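Dipicolinate synthase subunit A (PDB 3D4O) probably takes part, as the A subunit of dipicolinate synthase, in making the dipicolinic acid of bacterial spores, with two Rossmann-type domains. Local coordinates at residues Ala15-Phe27 with Pro274-Val286. Residues are numbered along the deposited sequence; the frame is centred on the assembly and turned at random.
Sequences ARQLEIIRKLSTF and PKTAGRILADVLV
Arg16 and Gly278 bring helices 15-26 and 274-289 together, with CA atoms 4.0 Å apart. The axes of segments 15-26 and 274-286 approach to 7.2 Å and cross at -41°. Gly278 CA lies 3.5 Å from Arg16 O in a CA-H...O contact. Arg16 O and Glu19 CG press on this face of Gly278 and leave no room for a CB. Arg16 packs knobs-into-holes among Pro274, Ala277, Gly278 and Leu281. Its aliphatic CD rests on Ala277 CB, while its guanidinium turns to a salt bridge with Asp14.

Glu19 lays CB and CG over the backbone of Lys275 and Gly278. Its chain bends at chi2, which brings OE1 to Arg279 NE at 3.2 Å. The guanidinium approaches from above the carboxylate plane, and the two planes stand 81° apart. Only NE makes this bond; Arg279 NH2 stays 4.0 Å from Glu19 OE1. The Glu19 chain crosses that of Lys275 at a slant, with OE2 3.6 Å from Lys275 CG. With alanine in place of Glu19, Arg279 NE would probably lose its carboxylate partner and the Lys275 backbone its cover.

Ile20 is the second knob, set among Gly278, Leu281, Ala282 and Leu285. Its CG2 meets Leu285 CD1 at 3.7 Å. Lys23 has CG anti to the backbone N (chi1 -167°) and is extended beyond, which carries it across Val286 CG2 at about a right angle. Lys23 NZ pairs with Asp283 OD1 in a salt bridge, but 2.4 Å is implausibly short and the exact placement is doubtful. Val286 CG2 also touches Leu24 CD1 and lies over one face of the Phe27 ring.

Helix 274-289, near the C-terminus, thus packs on the first helix of the N-terminal Rossmann-type domain. Ile20, Leu24 and Leu285 meet Leu63 of strand 61-63, and Leu281 touches Ile129 of helix 127-148.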
ATOM      1  N   ALA C  15     -11.871   7.571  13.080  1.00 36.36           N
ATOM      2  CA  ALA C  15     -13.071   7.228  12.283  1.00 36.45           C
ATOM      3  C   ALA C  15     -13.763   6.000  12.817  1.00 35.61           C
ATOM      4  O   ALA C  15     -14.969   5.841  12.659  1.00 37.24           O
ATOM      5  CB  ALA C  15     -12.765   7.106  10.768  1.00 37.20           C
ATOM      6  N   ARG C  16     -13.001   5.157  13.483  1.00 33.41           N
ATOM      7  CA  ARG C  16     -13.566   3.989  14.141  1.00 35.44           C
ATOM      8  C   ARG C  16     -14.678   4.378  15.077  1.00 34.37           C
ATOM      9  O   ARG C  16     -15.695   3.699  15.178  1.00 38.17           O
ATOM     10  CB  ARG C  16     -12.537   3.264  15.037  1.00 33.60           C
ATOM     11  CG  ARG C  16     -11.630   2.464  14.243  1.00 39.48           C
ATOM     12  CD  ARG C  16     -10.565   1.870  15.084  1.00 45.03           C
ATOM     13  NE  ARG C  16      -9.520   2.835  15.348  1.00 40.85           N
ATOM     14  CZ  ARG C  16      -8.274   2.488  15.632  1.00 42.27           C
ATOM     15  NH1 ARG C  16      -7.971   1.236  15.702  1.00 43.31           N
ATOM     16  NH2 ARG C  16      -7.349   3.382  15.869  1.00 44.80           N
ATOM     17  N   GLN C  17     -14.446   5.455  15.784  1.00 33.32           N
ATOM     18  CA  GLN C  17     -15.398   5.904  16.815  1.00 33.42           C
ATOM     19  C   GLN C  17     -16.767   6.255  16.252  1.00 32.86           C
ATOM     20  O   GLN C  17     -17.780   6.157  16.952  1.00 32.60           O
ATOM     21  CB  GLN C  17     -14.856   7.038  17.666  1.00 32.75           C
ATOM     22  CG  GLN C  17     -14.152   6.545  18.899  1.00 33.01           C
ATOM     23  CD  GLN C  17     -12.895   5.778  18.624  1.00 35.70           C
ATOM     24  OE1 GLN C  17     -12.144   6.083  17.689  1.00 34.65           O
ATOM     25  NE2 GLN C  17     -12.637   4.780  19.460  1.00 30.47           N
ATOM     26  N   LEU C  18     -16.778   6.617  14.975  1.00 33.52           N
ATOM     27  CA  LEU C  18     -18.019   7.000  14.305  1.00 34.88           C
ATOM     28  C   LEU C  18     -18.983   5.802  14.284  1.00 35.32           C
ATOM     29  O   LEU C  18     -20.198   5.976  14.372  1.00 35.18           O
ATOM     30  CB  LEU C  18     -17.785   7.517  12.870  1.00 34.62           C
ATOM     31  CG  LEU C  18     -16.973   8.811  12.720  1.00 37.77           C
ATOM     32  CD1 LEU C  18     -16.725   9.115  11.249  1.00 38.34           C
ATOM     33  CD2 LEU C  18     -17.663   9.962  13.399  1.00 37.30           C
ATOM     34  N   GLU C  19     -18.418   4.597  14.205  1.00 34.04           N
ATOM     35  CA  GLU C  19     -19.233   3.363  14.156  1.00 33.68           C
ATOM     36  C   GLU C  19     -19.797   3.075  15.535  1.00 33.63           C
ATOM     37  O   GLU C  19     -20.912   2.593  15.708  1.00 32.68           O
ATOM     38  CB  GLU C  19     -18.398   2.155  13.702  1.00 33.80           C
ATOM     39  CG  GLU C  19     -17.866   2.249  12.313  1.00 35.60           C
ATOM     40  CD  GLU C  19     -18.934   2.512  11.289  1.00 40.61           C
ATOM     41  OE1 GLU C  19     -20.068   1.969  11.412  1.00 36.68           O
ATOM     42  OE2 GLU C  19     -18.609   3.252  10.341  1.00 44.82           O
ATOM     43  N   ILE C  20     -18.988   3.395  16.518  1.00 34.38           N
ATOM     44  CA  ILE C  20     -19.358   3.199  17.926  1.00 36.53           C
ATOM     45  C   ILE C  20     -20.445   4.202  18.282  1.00 36.15           C
ATOM     46  O   ILE C  20     -21.461   3.845  18.862  1.00 37.57           O
ATOM     47  CB  ILE C  20     -18.139   3.365  18.895  1.00 35.97           C
ATOM     48  CG1 ILE C  20     -17.027   2.360  18.540  1.00 36.24           C
ATOM     49  CG2 ILE C  20     -18.584   3.177  20.368  1.00 33.94           C
ATOM     50  CD1 ILE C  20     -15.736   2.555  19.321  1.00 34.52           C
ATOM     51  N   ILE C  21     -20.250   5.450  17.873  1.00 35.93           N
ATOM     52  CA  ILE C  21     -21.222   6.514  18.201  1.00 35.74           C
ATOM     53  C   ILE C  21     -22.592   6.148  17.614  1.00 34.79           C
ATOM     54  O   ILE C  21     -23.635   6.279  18.266  1.00 33.00           O
ATOM     55  CB  ILE C  21     -20.807   7.900  17.661  1.00 36.54           C
ATOM     56  CG1 ILE C  21     -19.536   8.407  18.348  1.00 37.53           C
ATOM     57  CG2 ILE C  21     -21.915   8.938  17.920  1.00 36.60           C
ATOM     58  CD1 ILE C  21     -18.925   9.629  17.651  1.00 38.29           C
ATOM     59  N   ARG C  22     -22.550   5.634  16.399  1.00 33.64           N
ATOM     60  CA  ARG C  22     -23.778   5.303  15.667  1.00 35.13           C
ATOM     61  C   ARG C  22     -24.568   4.177  16.310  1.00 35.40           C
ATOM     62  O   ARG C  22     -25.777   4.272  16.492  1.00 33.92           O
ATOM     63  CB  ARG C  22     -23.479   4.938  14.204  1.00 34.56           C
ATOM     64  N   LYS C  23     -23.868   3.113  16.660  1.00 35.46           N
ATOM     65  CA  LYS C  23     -24.521   1.943  17.209  1.00 37.56           C
ATOM     66  C   LYS C  23     -25.103   2.241  18.571  1.00 37.12           C
ATOM     67  O   LYS C  23     -26.249   1.897  18.852  1.00 37.79           O
ATOM     68  CB  LYS C  23     -23.581   0.734  17.270  1.00 39.21           C
ATOM     69  CG  LYS C  23     -24.382  -0.543  17.550  1.00 44.49           C
ATOM     70  CD  LYS C  23     -23.669  -1.818  17.133  1.00 51.16           C
ATOM     71  CE  LYS C  23     -24.672  -2.995  17.152  1.00 58.37           C
ATOM     72  NZ  LYS C  23     -24.071  -4.359  16.944  1.00 59.05           N
ATOM     73  N   LEU C  24     -24.312   2.890  19.410  1.00 35.39           N
ATOM     74  CA  LEU C  24     -24.774   3.233  20.761  1.00 36.24           C
ATOM     75  C   LEU C  24     -26.030   4.099  20.690  1.00 36.26           C
ATOM     76  O   LEU C  24     -26.954   3.973  21.486  1.00 35.86           O
ATOM     77  CB  LEU C  24     -23.671   3.912  21.595  1.00 36.04           C
ATOM     78  CG  LEU C  24     -22.742   2.980  22.403  1.00 39.77           C
ATOM     79  CD1 LEU C  24     -22.457   1.642  21.713  1.00 36.00           C
ATOM     80  CD2 LEU C  24     -21.439   3.717  22.758  1.00 32.21           C
ATOM     81  N   SER C  25     -26.058   4.970  19.699  1.00 38.04           N
ATOM     82  CA  SER C  25     -27.210   5.861  19.486  1.00 38.92           C
ATOM     83  C   SER C  25     -28.475   5.047  19.228  1.00 39.62           C
ATOM     84  O   SER C  25     -29.537   5.258  19.842  1.00 38.97           O
ATOM     85  CB  SER C  25     -26.991   6.773  18.270  1.00 38.48           C
ATOM     86  OG  SER C  25     -28.028   7.739  18.191  1.00 40.80           O
ATOM     87  N   THR C  26     -28.333   4.095  18.321  1.00 38.91           N
ATOM     88  CA  THR C  26     -29.489   3.308  17.886  1.00 39.80           C
ATOM     89  C   THR C  26     -30.019   2.460  19.012  1.00 39.93           C
ATOM     90  O   THR C  26     -31.187   2.110  19.019  1.00 40.23           O
ATOM     91  CB  THR C  26     -29.195   2.398  16.679  1.00 39.64           C
ATOM     92  OG1 THR C  26     -28.178   1.471  17.044  1.00 44.04           O
ATOM     93  CG2 THR C  26     -28.734   3.207  15.450  1.00 37.98           C
ATOM     94  N   PHE C  27     -29.158   2.165  19.974  1.00 39.87           N
ATOM     95  CA  PHE C  27     -29.540   1.329  21.133  1.00 39.85           C
ATOM     96  C   PHE C  27     -30.043   2.158  22.296  1.00 38.56           C
ATOM     97  O   PHE C  27     -30.159   1.680  23.421  1.00 38.75           O
ATOM     98  CB  PHE C  27     -28.406   0.408  21.561  1.00 40.21           C
ATOM     99  CG  PHE C  27     -28.262  -0.804  20.694  1.00 43.70           C
ATOM    100  CD1 PHE C  27     -28.011  -0.687  19.347  1.00 51.13           C
ATOM    101  CD2 PHE C  27     -28.317  -2.058  21.232  1.00 47.76           C
ATOM    102  CE1 PHE C  27     -27.859  -1.809  18.554  1.00 50.53           C
ATOM    103  CE2 PHE C  27     -28.167  -3.174  20.442  1.00 50.45           C
ATOM    104  CZ  PHE C  27     -27.936  -3.045  19.107  1.00 49.02           C
ATOM    105  N   PRO C 274     -11.557   1.808   9.029  1.00 35.20           N
ATOM    106  CA  PRO C 274     -12.249   2.300  10.223  1.00 35.87           C
ATOM    107  C   PRO C 274     -13.679   1.772  10.418  1.00 35.09           C
ATOM    108  O   PRO C 274     -14.134   1.631  11.548  1.00 34.96           O
ATOM    109  CB  PRO C 274     -12.228   3.827  10.028  1.00 36.80           C
ATOM    110  CG  PRO C 274     -12.038   4.029   8.552  1.00 33.69           C
ATOM    111  CD  PRO C 274     -11.194   2.896   8.106  1.00 34.93           C
ATOM    112  N   LYS C 275     -14.361   1.481   9.314  1.00 36.07           N
ATOM    113  CA  LYS C 275     -15.732   0.983   9.387  1.00 35.81           C
ATOM    114  C   LYS C 275     -15.693  -0.431   9.965  1.00 36.80           C
ATOM    115  O   LYS C 275     -16.388  -0.738  10.941  1.00 34.09           O
ATOM    116  CB  LYS C 275     -16.433   1.005   8.033  1.00 36.99           C
ATOM    117  CG  LYS C 275     -17.863   0.477   8.094  1.00 42.83           C
ATOM    118  CD  LYS C 275     -18.667   0.678   6.825  1.00 48.06           C
ATOM    119  CE  LYS C 275     -19.313   2.080   6.808  1.00 58.72           C
ATOM    120  NZ  LYS C 275     -20.317   2.268   5.680  1.00 60.62           N
ATOM    121  N   THR C 276     -14.836  -1.271   9.359  1.00 37.56           N
ATOM    122  CA  THR C 276     -14.696  -2.666   9.796  1.00 37.02           C
ATOM    123  C   THR C 276     -14.256  -2.676  11.269  1.00 37.27           C
ATOM    124  O   THR C 276     -14.866  -3.313  12.094  1.00 37.85           O
ATOM    125  CB  THR C 276     -13.658  -3.483   8.947  1.00 36.76           C
ATOM    126  OG1 THR C 276     -14.005  -3.442   7.550  1.00 33.66           O
ATOM    127  CG2 THR C 276     -13.651  -4.943   9.377  1.00 32.24           C
ATOM    128  N   ALA C 277     -13.208  -1.927  11.575  1.00 36.46           N
ATOM    129  CA  ALA C 277     -12.630  -1.941  12.920  1.00 35.63           C
ATOM    130  C   ALA C 277     -13.586  -1.356  13.948  1.00 35.33           C
ATOM    131  O   ALA C 277     -13.716  -1.848  15.064  1.00 35.30           O
ATOM    132  CB  ALA C 277     -11.301  -1.199  12.928  1.00 35.71           C
ATOM    133  N   GLY C 278     -14.268  -0.292  13.565  1.00 34.65           N
ATOM    134  CA  GLY C 278     -15.182   0.351  14.479  1.00 34.43           C
ATOM    135  C   GLY C 278     -16.397  -0.493  14.832  1.00 34.38           C
ATOM    136  O   GLY C 278     -16.902  -0.444  15.948  1.00 32.61           O
ATOM    137  N   ARG C 279     -16.890  -1.229  13.848  1.00 35.41           N
ATOM    138  CA  ARG C 279     -18.103  -2.051  14.026  1.00 36.75           C
ATOM    139  C   ARG C 279     -17.782  -3.198  14.945  1.00 36.21           C
ATOM    140  O   ARG C 279     -18.606  -3.617  15.752  1.00 37.56           O
ATOM    141  CB  ARG C 279     -18.672  -2.551  12.688  1.00 38.69           C
ATOM    142  CG  ARG C 279     -19.405  -1.452  11.968  1.00 45.43           C
ATOM    143  CD  ARG C 279     -20.053  -1.894  10.664  1.00 52.00           C
ATOM    144  NE  ARG C 279     -20.892  -0.830  10.127  1.00 53.88           N
ATOM    145  CZ  ARG C 279     -21.516  -0.885   8.954  1.00 58.62           C
ATOM    146  NH1 ARG C 279     -21.387  -1.953   8.187  1.00 62.92           N
ATOM    147  NH2 ARG C 279     -22.256   0.138   8.543  1.00 60.40           N
ATOM    148  N   ILE C 280     -16.554  -3.661  14.863  1.00 36.67           N
ATOM    149  CA  ILE C 280     -16.137  -4.731  15.751  1.00 38.68           C
ATOM    150  C   ILE C 280     -16.177  -4.235  17.189  1.00 37.80           C
ATOM    151  O   ILE C 280     -16.706  -4.898  18.059  1.00 35.52           O
ATOM    152  CB  ILE C 280     -14.784  -5.272  15.396  1.00 39.89           C
ATOM    153  CG1 ILE C 280     -14.936  -6.184  14.159  1.00 45.87           C
ATOM    154  CG2 ILE C 280     -14.207  -6.054  16.580  1.00 45.64           C
ATOM    155  CD1 ILE C 280     -13.606  -6.621  13.606  1.00 44.81           C
ATOM    156  N   LEU C 281     -15.683  -3.019  17.400  1.00 36.18           N
ATOM    157  CA  LEU C 281     -15.645  -2.441  18.752  1.00 36.08           C
ATOM    158  C   LEU C 281     -17.027  -2.135  19.256  1.00 36.05           C
ATOM    159  O   LEU C 281     -17.353  -2.367  20.440  1.00 35.42           O
ATOM    160  CB  LEU C 281     -14.827  -1.159  18.772  1.00 35.75           C
ATOM    161  CG  LEU C 281     -13.362  -1.383  18.393  1.00 34.13           C
ATOM    162  CD1 LEU C 281     -12.653  -0.034  18.320  1.00 33.56           C
ATOM    163  CD2 LEU C 281     -12.707  -2.355  19.416  1.00 36.69           C
ATOM    164  N   ALA C 282     -17.840  -1.623  18.337  1.00 36.20           N
ATOM    165  CA  ALA C 282     -19.214  -1.215  18.659  1.00 36.81           C
ATOM    166  C   ALA C 282     -19.983  -2.409  19.158  1.00 36.29           C
ATOM    167  O   ALA C 282     -20.668  -2.353  20.165  1.00 36.89           O
ATOM    168  CB  ALA C 282     -19.929  -0.572  17.441  1.00 36.74           C
ATOM    169  N   ASP C 283     -19.839  -3.493  18.427  1.00 38.00           N
ATOM    170  CA  ASP C 283     -20.530  -4.743  18.761  1.00 39.37           C
ATOM    171  C   ASP C 283     -20.179  -5.233  20.163  1.00 38.38           C
ATOM    172  O   ASP C 283     -21.048  -5.665  20.916  1.00 39.01           O
ATOM    173  CB  ASP C 283     -20.169  -5.853  17.783  1.00 39.09           C
ATOM    174  CG  ASP C 283     -20.850  -5.703  16.436  1.00 44.73           C
ATOM    175  OD1 ASP C 283     -21.883  -5.010  16.352  1.00 48.54           O
ATOM    176  OD2 ASP C 283     -20.351  -6.314  15.468  1.00 52.09           O
ATOM    177  N   VAL C 284     -18.900  -5.189  20.494  1.00 36.83           N
ATOM    178  CA  VAL C 284     -18.457  -5.707  21.793  1.00 38.27           C
ATOM    179  C   VAL C 284     -18.893  -4.753  22.899  1.00 38.40           C
ATOM    180  O   VAL C 284     -19.323  -5.175  24.005  1.00 38.78           O
ATOM    181  CB  VAL C 284     -16.928  -6.025  21.837  1.00 39.45           C
ATOM    182  CG1 VAL C 284     -16.079  -4.776  21.733  1.00 42.01           C
ATOM    183  CG2 VAL C 284     -16.613  -6.754  23.138  1.00 40.02           C
ATOM    184  N   LEU C 285     -18.882  -3.468  22.556  1.00 37.24           N
ATOM    185  CA  LEU C 285     -19.184  -2.420  23.536  1.00 37.24           C
ATOM    186  C   LEU C 285     -20.663  -2.478  23.932  1.00 38.09           C
ATOM    187  O   LEU C 285     -21.031  -2.301  25.114  1.00 36.39           O
ATOM    188  CB  LEU C 285     -18.774  -1.018  23.039  1.00 37.69           C
ATOM    189  CG  LEU C 285     -17.269  -0.700  23.104  1.00 36.11           C
ATOM    190  CD1 LEU C 285     -16.872   0.572  22.337  1.00 25.72           C
ATOM    191  CD2 LEU C 285     -16.902  -0.583  24.572  1.00 34.19           C
ATOM    192  N   VAL C 286     -21.501  -2.724  22.933  1.00 38.57           N
ATOM    193  CA  VAL C 286     -22.944  -2.809  23.169  1.00 39.64           C
ATOM    194  C   VAL C 286     -23.200  -3.930  24.169  1.00 39.71           C
ATOM    195  O   VAL C 286     -23.955  -3.783  25.127  1.00 41.10           O
ATOM    196  CB  VAL C 286     -23.742  -3.081  21.868  1.00 40.45           C
ATOM    197  CG1 VAL C 286     -25.054  -3.722  22.203  1.00 45.29           C
ATOM    198  CG2 VAL C 286     -23.954  -1.796  21.071  1.00 42.88           C
TER